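Local coordinates for sugar ABC transporter substrate-binding protein, BlMnBP1 (Bifidobacterium animalis subsp. lactis ATCC 27673, PDB 6I5R) that binds manno-oligosaccharides such as mannobiose and probably delivers them to an ABC transporter that imports them for growth on beta-mannan, at residues D237-V243 against F305-V309; K312-I317 against D375-D381. All coordinates share one frame; numbering follows the deposited sequence.

Contact 1: residues D237-V243 against F305-V309; sequences DTHPYAV and FPITV. With ZN (zinc ion), chain D.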
ATOM      1  N   ASP A 237      -7.494  16.215 -16.309  1.00 16.39           N
ATOM      2  CA  ASP A 237      -8.148  15.363 -15.334  1.00 17.94           C
ATOM      3  C   ASP A 237      -7.554  13.962 -15.263  1.00 17.84           C
ATOM      4  O   ASP A 237      -8.187  13.050 -14.709  1.00 16.39           O
ATOM      5  CB  ASP A 237      -9.632  15.286 -15.652  1.00 19.69           C
ATOM      6  CG  ASP A 237      -9.912  14.692 -17.027  1.00 24.55           C
ATOM      7  OD1 ASP A 237      -8.965  14.380 -17.825  1.00 29.57           O
ATOM      8  OD2 ASP A 237     -11.133  14.536 -17.312  1.00 33.81           O
ATOM      9  N   THR A 238      -6.467  13.750 -15.776  1.00 16.39           N
ATOM     10  CA  THR A 238      -5.755  12.488 -15.610  1.00 16.60           C
ATOM     11  C   THR A 238      -4.313  12.772 -15.191  1.00 16.39           C
ATOM     12  O   THR A 238      -3.896  13.918 -15.018  1.00 16.39           O
ATOM     13  CB  THR A 238      -5.736  11.647 -16.899  1.00 16.39           C
ATOM     14  OG1 THR A 238      -4.922  12.308 -17.885  1.00 20.57           O
ATOM     15  CG2 THR A 238      -7.160  11.480 -17.387  1.00 16.39           C
ATOM     16  N   HIS A 239      -3.547  11.679 -15.069  1.00 16.39           N
ATOM     17  CA  HIS A 239      -2.127  11.699 -14.746  1.00 16.39           C
ATOM     18  C   HIS A 239      -1.905  12.166 -13.295  1.00 16.86           C
ATOM     19  O   HIS A 239      -2.855  12.534 -12.606  1.00 16.39           O
ATOM     20  CB  HIS A 239      -1.402  12.595 -15.729  1.00 17.62           C
ATOM     21  CG  HIS A 239      -1.098  11.910 -17.015  1.00 17.06           C
ATOM     22  ND1 HIS A 239      -2.082  11.560 -17.914  1.00 25.20           N
ATOM     23  CD2 HIS A 239       0.062  11.427 -17.518  1.00 18.97           C
ATOM     24  CE1 HIS A 239      -1.534  10.913 -18.931  1.00 20.64           C
ATOM     25  NE2 HIS A 239      -0.233  10.842 -18.724  1.00 22.93           N
ATOM     26  N   PRO A 240      -0.641  12.112 -12.814  1.00 16.39           N
ATOM     27  CA  PRO A 240      -0.432  12.412 -11.388  1.00 16.39           C
ATOM     28  C   PRO A 240      -0.968  13.770 -10.943  1.00 16.39           C
ATOM     29  O   PRO A 240      -1.486  13.881  -9.832  1.00 16.39           O
ATOM     30  CB  PRO A 240       1.089  12.296 -11.231  1.00 16.39           C
ATOM     31  CG  PRO A 240       1.447  11.230 -12.243  1.00 16.39           C
ATOM     32  CD  PRO A 240       0.541  11.494 -13.435  1.00 16.39           C
ATOM     33  N   TYR A 241      -0.834  14.809 -11.771  1.00 16.39           N
ATOM     34  CA  TYR A 241      -1.352  16.130 -11.410  1.00 16.39           C
ATOM     35  C   TYR A 241      -2.793  16.053 -10.920  1.00 16.39           C
ATOM     36  O   TYR A 241      -3.167  16.714  -9.941  1.00 16.39           O
ATOM     37  CB  TYR A 241      -1.220  17.065 -12.626  1.00 16.39           C
ATOM     38  CG  TYR A 241      -1.787  18.453 -12.451  1.00 19.42           C
ATOM     39  CD1 TYR A 241      -3.141  18.690 -12.671  1.00 16.39           C
ATOM     40  CD2 TYR A 241      -0.983  19.533 -12.080  1.00 16.39           C
ATOM     41  CE1 TYR A 241      -3.674  19.952 -12.510  1.00 16.39           C
ATOM     42  CE2 TYR A 241      -1.520  20.802 -11.904  1.00 16.53           C
ATOM     43  CZ  TYR A 241      -2.870  21.002 -12.143  1.00 21.49           C
ATOM     44  OH  TYR A 241      -3.454  22.242 -12.010  1.00 16.39           O
ATOM     45  N   ALA A 242      -3.629  15.276 -11.603  1.00 16.39           N
ATOM     46  CA  ALA A 242      -5.034  15.271 -11.231  1.00 17.14           C
ATOM     47  C   ALA A 242      -5.238  14.651  -9.864  1.00 16.98           C
ATOM     48  O   ALA A 242      -6.238  14.942  -9.197  1.00 16.39           O
ATOM     49  CB  ALA A 242      -5.862  14.527 -12.272  1.00 16.39           C
ATOM     50  N   VAL A 243      -4.343  13.751  -9.456  1.00 16.39           N
ATOM     51  CA  VAL A 243      -4.475  13.111  -8.156  1.00 17.59           C
ATOM     52  C   VAL A 243      -4.161  14.098  -7.053  1.00 16.39           C
ATOM     53  O   VAL A 243      -4.940  14.285  -6.115  1.00 16.39           O
ATOM     54  CB  VAL A 243      -3.549  11.887  -8.078  1.00 16.39           C
ATOM     55  CG1 VAL A 243      -3.548  11.278  -6.676  1.00 16.86           C
ATOM     56  CG2 VAL A 243      -3.942  10.864  -9.112  1.00 16.39           C
ATOM     57  N   PHE A 305     -10.821   5.277  -7.414  1.00 16.39           N
ATOM     58  CA  PHE A 305     -10.447   6.680  -7.380  1.00 16.39           C
ATOM     59  C   PHE A 305     -11.090   7.383  -8.572  1.00 16.39           C
ATOM     60  O   PHE A 305     -11.140   6.823  -9.669  1.00 16.39           O
ATOM     61  CB  PHE A 305      -8.916   6.862  -7.428  1.00 16.39           C
ATOM     62  CG  PHE A 305      -8.462   8.290  -7.109  1.00 16.58           C
ATOM     63  CD1 PHE A 305      -8.302   9.224  -8.124  1.00 18.02           C
ATOM     64  CD2 PHE A 305      -8.241   8.698  -5.806  1.00 17.91           C
ATOM     65  CE1 PHE A 305      -7.934  10.521  -7.848  1.00 18.99           C
ATOM     66  CE2 PHE A 305      -7.871  10.001  -5.528  1.00 19.36           C
ATOM     67  CZ  PHE A 305      -7.711  10.916  -6.558  1.00 16.39           C
ATOM     68  N   PRO A 306     -11.573   8.596  -8.403  1.00 16.39           N
ATOM     69  CA  PRO A 306     -12.358   9.248  -9.475  1.00 18.18           C
ATOM     70  C   PRO A 306     -11.524   9.880 -10.584  1.00 16.39           C
ATOM     71  O   PRO A 306     -11.503  11.083 -10.786  1.00 16.39           O
ATOM     72  CB  PRO A 306     -13.170  10.288  -8.694  1.00 19.07           C
ATOM     73  CG  PRO A 306     -12.284  10.621  -7.516  1.00 19.18           C
ATOM     74  CD  PRO A 306     -11.570   9.377  -7.153  1.00 16.39           C
ATOM     75  N   ILE A 307     -10.822   9.028 -11.317  1.00 16.39           N
ATOM     76  CA  ILE A 307     -10.199   9.404 -12.575  1.00 16.39           C
ATOM     77  C   ILE A 307     -10.662   8.420 -13.633  1.00 17.69           C
ATOM     78  O   ILE A 307     -10.758   7.217 -13.375  1.00 16.39           O
ATOM     79  CB  ILE A 307      -8.655   9.421 -12.480  1.00 18.16           C
ATOM     80  CG1 ILE A 307      -8.197  10.660 -11.686  1.00 16.39           C
ATOM     81  CG2 ILE A 307      -8.012   9.480 -13.851  1.00 16.39           C
ATOM     82  CD1 ILE A 307      -6.701  10.759 -11.431  1.00 16.96           C
ATOM     83  N   THR A 308     -11.001   8.952 -14.798  1.00 16.39           N
ATOM     84  CA  THR A 308     -11.351   8.167 -15.972  1.00 16.86           C
ATOM     85  C   THR A 308     -10.337   8.471 -17.063  1.00 16.39           C
ATOM     86  O   THR A 308     -10.023   9.638 -17.330  1.00 16.39           O
ATOM     87  CB  THR A 308     -12.770   8.474 -16.436  1.00 22.90           C
ATOM     88  OG1 THR A 308     -13.697   8.220 -15.372  1.00 16.39           O
ATOM     89  CG2 THR A 308     -13.138   7.620 -17.647  1.00 20.08           C
ATOM     90  N   VAL A 309      -9.803   7.420 -17.662  1.00 16.79           N
ATOM     91  CA  VAL A 309      -8.795   7.521 -18.712  1.00 16.39           C
ATOM     92  C   VAL A 309      -9.432   7.032 -20.007  1.00 16.39           C
ATOM     93  O   VAL A 309      -9.693   5.830 -20.151  1.00 17.30           O
ATOM     94  CB  VAL A 309      -7.537   6.708 -18.368  1.00 17.73           C
ATOM     95  CG1 VAL A 309      -6.537   6.723 -19.501  1.00 21.97           C
ATOM     96  CG2 VAL A 309      -6.897   7.283 -17.112  1.00 16.39           C
TER
HETATM   97 ZN    ZN D 504       0.565  10.290 -20.456  1.00 37.02          ZN
HETATM   98  O   HOH W   1     -10.841  11.916 -14.938  1.00 16.39           O
HETATM   99  O   HOH W   2     -10.610  11.756 -18.618  1.00 26.59           O
HETATM  100  O   HOH W   3      -1.151   9.230 -20.610  1.00 16.39           O
HETATM  101  O   HOH W   4      -0.204  10.109 -22.009  1.00 33.73           O
HETATM  102  O   HOH W   5       2.112   9.798 -19.783  1.00 29.32           O
HETATM  103  O   HOH W   6       1.391   9.645 -22.460  1.00 29.94           O
HETATM  104  O   HOH W   7       0.667  12.402 -21.185  1.00 28.49           O
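Asp-237 O touches Ile-307 CG2 at 3.7 Å, yet the polar bonds from Asp-237 to the neighbouring Thr-308 all pass through two waters, and every direct touch across this contact is van der Waals. The first water donates to Asp-237 O at 2.9 Å and accepts from the backbone N of Thr-308. The second donates weakly to Asp-237 OD2 and also to Thr-308 O, the latter at an unusually short distance, so its placement is to be read with caution. Ile-307 reaches Ala-242 and Val-243 of helix 239-252: with CG1 anti to its own carbonyl carbon (chi1 -74°), CD1 comes within 3.6 Å of Val-243 CG2 and 4.0 Å of Ala-242 CB, the side chains of Ile-307 and Val-243 meeting at about a right angle. Val-243 CG1 leans obliquely on Phe-305 CZ. Thr-238 presents its methyl, CG2, to Thr-308 O, while OG1 bonds to Ala-235 O and accepts from His-239 ND1, an almost straight bond in the imidazole plane. That bond fixes the ring's turn, leaving NE2 to bind zinc at 2.0 Å, with modelled waters around the metal. Apolar side chains thus join Ile-307 and Phe-305 to the helix, while the polar link, to Asp-237 ahead of it, runs through water.

Contact 2: residues K312-I317 against D375-D381; sequences KQYATI and DVELITD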
ATOM      1  N   LYS A 312     -12.319   4.806 -19.478  1.00 16.39           N
ATOM      2  CA  LYS A 312     -12.238   3.645 -18.605  1.00 18.37           C
ATOM      3  C   LYS A 312     -11.537   4.019 -17.306  1.00 20.11           C
ATOM      4  O   LYS A 312     -10.641   4.862 -17.288  1.00 20.36           O
ATOM      5  CB  LYS A 312     -11.475   2.466 -19.279  1.00 20.46           C
ATOM      6  CG  LYS A 312     -11.221   1.252 -18.355  1.00 26.94           C
ATOM      7  CD  LYS A 312     -12.503   0.593 -17.853  1.00 26.31           C
ATOM      8  CE  LYS A 312     -12.431  -0.965 -17.978  1.00 27.41           C
ATOM      9  NZ  LYS A 312     -13.758  -1.622 -18.347  1.00 31.94           N
ATOM     10  N   GLN A 313     -11.976   3.421 -16.223  1.00 16.39           N
ATOM     11  CA  GLN A 313     -11.320   3.571 -14.937  1.00 18.91           C
ATOM     12  C   GLN A 313     -10.369   2.405 -14.740  1.00 19.50           C
ATOM     13  O   GLN A 313     -10.627   1.294 -15.211  1.00 16.90           O
ATOM     14  CB  GLN A 313     -12.340   3.619 -13.810  1.00 17.20           C
ATOM     15  CG  GLN A 313     -13.194   4.844 -13.869  1.00 16.88           C
ATOM     16  CD  GLN A 313     -13.833   5.127 -12.558  1.00 19.61           C
ATOM     17  OE1 GLN A 313     -13.416   6.042 -11.832  1.00 20.66           O
ATOM     18  NE2 GLN A 313     -14.869   4.378 -12.245  1.00 17.32           N
ATOM     19  N   TYR A 314      -9.254   2.678 -14.053  1.00 16.79           N
ATOM     20  CA  TYR A 314      -8.207   1.702 -13.801  1.00 16.39           C
ATOM     21  C   TYR A 314      -7.874   1.654 -12.317  1.00 16.39           C
ATOM     22  O   TYR A 314      -7.973   2.662 -11.603  1.00 22.72           O
ATOM     23  CB  TYR A 314      -6.926   2.042 -14.560  1.00 16.39           C
ATOM     24  CG  TYR A 314      -7.028   1.909 -16.044  1.00 19.30           C
ATOM     25  CD1 TYR A 314      -7.599   2.905 -16.794  1.00 19.70           C
ATOM     26  CD2 TYR A 314      -6.531   0.784 -16.708  1.00 18.00           C
ATOM     27  CE1 TYR A 314      -7.699   2.807 -18.165  1.00 19.82           C
ATOM     28  CE2 TYR A 314      -6.616   0.676 -18.086  1.00 17.76           C
ATOM     29  CZ  TYR A 314      -7.228   1.696 -18.804  1.00 17.90           C
ATOM     30  OH  TYR A 314      -7.338   1.644 -20.168  1.00 23.84           O
ATOM     31  N   ALA A 315      -7.487   0.467 -11.858  1.00 19.49           N
ATOM     32  CA  ALA A 315      -7.003   0.276 -10.498  1.00 16.39           C
ATOM     33  C   ALA A 315      -5.850  -0.716 -10.536  1.00 16.39           C
ATOM     34  O   ALA A 315      -5.980  -1.811 -11.094  1.00 16.97           O
ATOM     35  CB  ALA A 315      -8.127  -0.217  -9.571  1.00 21.65           C
ATOM     36  N   THR A 316      -4.718  -0.320  -9.956  1.00 21.40           N
ATOM     37  CA  THR A 316      -3.548  -1.185  -9.868  1.00 19.78           C
ATOM     38  C   THR A 316      -3.686  -2.116  -8.673  1.00 16.39           C
ATOM     39  O   THR A 316      -4.055  -1.679  -7.583  1.00 26.56           O
ATOM     40  CB  THR A 316      -2.269  -0.359  -9.701  1.00 23.54           C
ATOM     41  OG1 THR A 316      -2.080   0.465 -10.862  1.00 17.54           O
ATOM     42  CG2 THR A 316      -1.067  -1.266  -9.470  1.00 23.78           C
ATOM     43  N   ILE A 317      -3.412  -3.388  -8.875  1.00 16.65           N
ATOM     44  CA  ILE A 317      -3.269  -4.324  -7.767  1.00 19.33           C
ATOM     45  C   ILE A 317      -1.799  -4.436  -7.436  1.00 23.08           C
ATOM     46  O   ILE A 317      -0.968  -4.672  -8.326  1.00 16.45           O
ATOM     47  CB  ILE A 317      -3.852  -5.695  -8.102  1.00 18.70           C
ATOM     48  CG1 ILE A 317      -5.355  -5.567  -8.269  1.00 19.94           C
ATOM     49  CG2 ILE A 317      -3.511  -6.641  -7.005  1.00 19.83           C
ATOM     50  CD1 ILE A 317      -5.906  -6.732  -9.019  1.00 23.50           C
ATOM     51  N   ASP A 375     -16.686  -2.761 -13.958  1.00 26.08           N
ATOM     52  CA  ASP A 375     -16.247  -2.134 -15.191  1.00 24.38           C
ATOM     53  C   ASP A 375     -14.854  -1.541 -15.068  1.00 24.47           C
ATOM     54  O   ASP A 375     -14.435  -0.797 -15.953  1.00 23.62           O
ATOM     55  CB  ASP A 375     -17.199  -1.028 -15.602  1.00 24.88           C
ATOM     56  CG  ASP A 375     -18.537  -1.545 -16.062  1.00 27.73           C
ATOM     57  OD1 ASP A 375     -18.675  -2.777 -16.256  1.00 36.41           O
ATOM     58  OD2 ASP A 375     -19.437  -0.691 -16.227  1.00 36.25           O
ATOM     59  N   VAL A 376     -14.159  -1.818 -13.994  1.00 18.29           N
ATOM     60  CA  VAL A 376     -12.821  -1.275 -13.776  1.00 22.19           C
ATOM     61  C   VAL A 376     -11.774  -2.222 -14.349  1.00 20.60           C
ATOM     62  O   VAL A 376     -11.841  -3.434 -14.162  1.00 16.39           O
ATOM     63  CB  VAL A 376     -12.582  -1.025 -12.273  1.00 19.61           C
ATOM     64  CG1 VAL A 376     -11.136  -0.707 -12.035  1.00 21.86           C
ATOM     65  CG2 VAL A 376     -13.485   0.104 -11.792  1.00 22.76           C
ATOM     66  N   GLU A 377     -10.773  -1.670 -15.026  1.00 16.39           N
ATOM     67  CA  GLU A 377      -9.679  -2.485 -15.537  1.00 18.46           C
ATOM     68  C   GLU A 377      -8.664  -2.634 -14.417  1.00 26.27           C
ATOM     69  O   GLU A 377      -8.054  -1.646 -13.985  1.00 19.60           O
ATOM     70  CB  GLU A 377      -9.045  -1.874 -16.776  1.00 20.28           C
ATOM     71  CG  GLU A 377      -8.205  -2.893 -17.527  1.00 29.60           C
ATOM     72  CD  GLU A 377      -9.048  -3.962 -18.237  1.00 24.63           C
ATOM     73  OE1 GLU A 377     -10.206  -3.632 -18.615  1.00 28.67           O
ATOM     74  OE2 GLU A 377      -8.556  -5.115 -18.394  1.00 32.98           O
ATOM     75  N   LEU A 378      -8.508  -3.857 -13.919  1.00 16.39           N
ATOM     76  CA  LEU A 378      -7.554  -4.134 -12.857  1.00 19.74           C
ATOM     77  C   LEU A 378      -6.222  -4.523 -13.487  1.00 20.48           C
ATOM     78  O   LEU A 378      -6.151  -5.496 -14.247  1.00 24.18           O
ATOM     79  CB  LEU A 378      -8.054  -5.251 -11.951  1.00 21.61           C
ATOM     80  CG  LEU A 378      -9.378  -5.040 -11.232  1.00 21.63           C
ATOM     81  CD1 LEU A 378      -9.770  -6.291 -10.498  1.00 24.89           C
ATOM     82  CD2 LEU A 378      -9.251  -3.860 -10.313  1.00 21.82           C
ATOM     83  N   ILE A 379      -5.169  -3.777 -13.154  1.00 16.70           N
ATOM     84  CA  ILE A 379      -3.859  -3.927 -13.775  1.00 23.32           C
ATOM     85  C   ILE A 379      -2.805  -4.064 -12.681  1.00 20.79           C
ATOM     86  O   ILE A 379      -3.042  -3.751 -11.524  1.00 19.59           O
ATOM     87  CB  ILE A 379      -3.499  -2.744 -14.703  1.00 19.95           C
ATOM     88  CG1 ILE A 379      -3.699  -1.387 -14.004  1.00 21.87           C
ATOM     89  CG2 ILE A 379      -4.308  -2.811 -16.003  1.00 20.34           C
ATOM     90  CD1 ILE A 379      -3.267  -0.188 -14.894  1.00 18.20           C
ATOM     91  N   THR A 380      -1.611  -4.488 -13.081  1.00 17.54           N
ATOM     92  CA  THR A 380      -0.448  -4.506 -12.209  1.00 19.64           C
ATOM     93  C   THR A 380       0.703  -3.783 -12.895  1.00 18.42           C
ATOM     94  O   THR A 380       0.778  -3.708 -14.127  1.00 16.82           O
ATOM     95  CB  THR A 380       0.005  -5.923 -11.867  1.00 19.22           C
ATOM     96  OG1 THR A 380       0.368  -6.583 -13.084  1.00 26.94           O
ATOM     97  CG2 THR A 380      -1.108  -6.664 -11.159  1.00 21.25           C
ATOM     98  N   ASP A 381       1.596  -3.250 -12.078  1.00 16.39           N
ATOM     99  CA  ASP A 381       2.731  -2.509 -12.603  1.00 16.39           C
ATOM    100  C   ASP A 381       3.657  -3.451 -13.372  1.00 17.76           C
ATOM    101  O   ASP A 381       4.153  -4.441 -12.828  1.00 18.96           O
ATOM    102  CB  ASP A 381       3.492  -1.822 -11.467  1.00 16.45           C
ATOM    103  CG  ASP A 381       2.813  -0.587 -10.960  1.00 20.09           C
ATOM    104  OD1 ASP A 381       1.917  -0.059 -11.645  1.00 17.72           O
ATOM    105  OD2 ASP A 381       3.221  -0.101  -9.883  1.00 18.93           O
TER
HETATM  106  O   HOH W   8     -14.628   1.850 -15.971  1.00 27.96           O
HETATM  107  O   HOH W   9       0.167   1.733 -10.657  1.00 16.63           O
HETATM  108  O   HOH W  10      -0.623  -0.387 -13.325  1.00 23.55           O
HETATM  109  O   HOH W  11       1.545  -3.817  -9.256  1.00 26.94           O
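Ile-379 and Ile-317 meet through the backbone at the end of a short parallel ladder, where Ile-317 N donates to Ile-379 O at 2.7 Å, nearly in line with the C=O bond. Before it come Glu-377 N to Gln-313 O, Ala-315 N to Glu-377 O and Ile-379 N to Ala-315 O, the alternating pattern of parallel strands. The Ile-379 side chain takes a cramped rotamer, CG1 wedged between backbone N and carbonyl carbon (chi1 51°), which brings CD1 to 3.9 Å from Tyr-314 CD2. Glu-377 shares that face: its CB sits 3.7 Å from Tyr-314 CD2, and the two side chains run side by side, pointing the same way, ring and carboxylate planes 57° apart. Lys-312 crosses the Glu-377 side chain at about a right angle, its NZ 4.1 Å from Glu-377 OE1, too long for a salt bridge. A bond from Lys-312 NZ to Asp-375 O is modelled but doubtful, since the oxygen sits too close to the lysine chain. An alanine in place of Lys-312 would probably leave the Glu-377 carboxylate without its nearby positive charge and the flank of Glu-377 CB uncovered. On the other face Ile-317 CD1 reaches Leu-378 CB, 3.9 Å away, and Leu-378 CD2 meets Ala-315 CB. Past the ladder two waters link Thr-316 OG1 to Asp-381 OD1. Strand 377-379 thus extends the mixed sheet alongside strand 314-325, with Pro-304 of strand 300-304 against Val-376 and helix 217-224 against Asp-381.

Contact 1 is the better buried, though only partly so and no nearer the chain's centre: five of its nine touching residues are buried, whereas contact 2 lies at the surface with one of thirteen. They share no helix or strand, but follow one another along the chain, since the loop 305-309 leads within a few residues into strand 314-325. There they touch, Val-309 CB packing on Tyr-314 CE1 and Thr-308 OG1 on Gln-313 CG. Chemistry follows place: contact 1 sets a loop on a helix through apolar side chains and bridging waters, while contact 2 is sheet pairing by direct backbone bonds, with Lys-312, Glu-377, Thr-316 and Asp-381 adding polar groups beside apolar pairs.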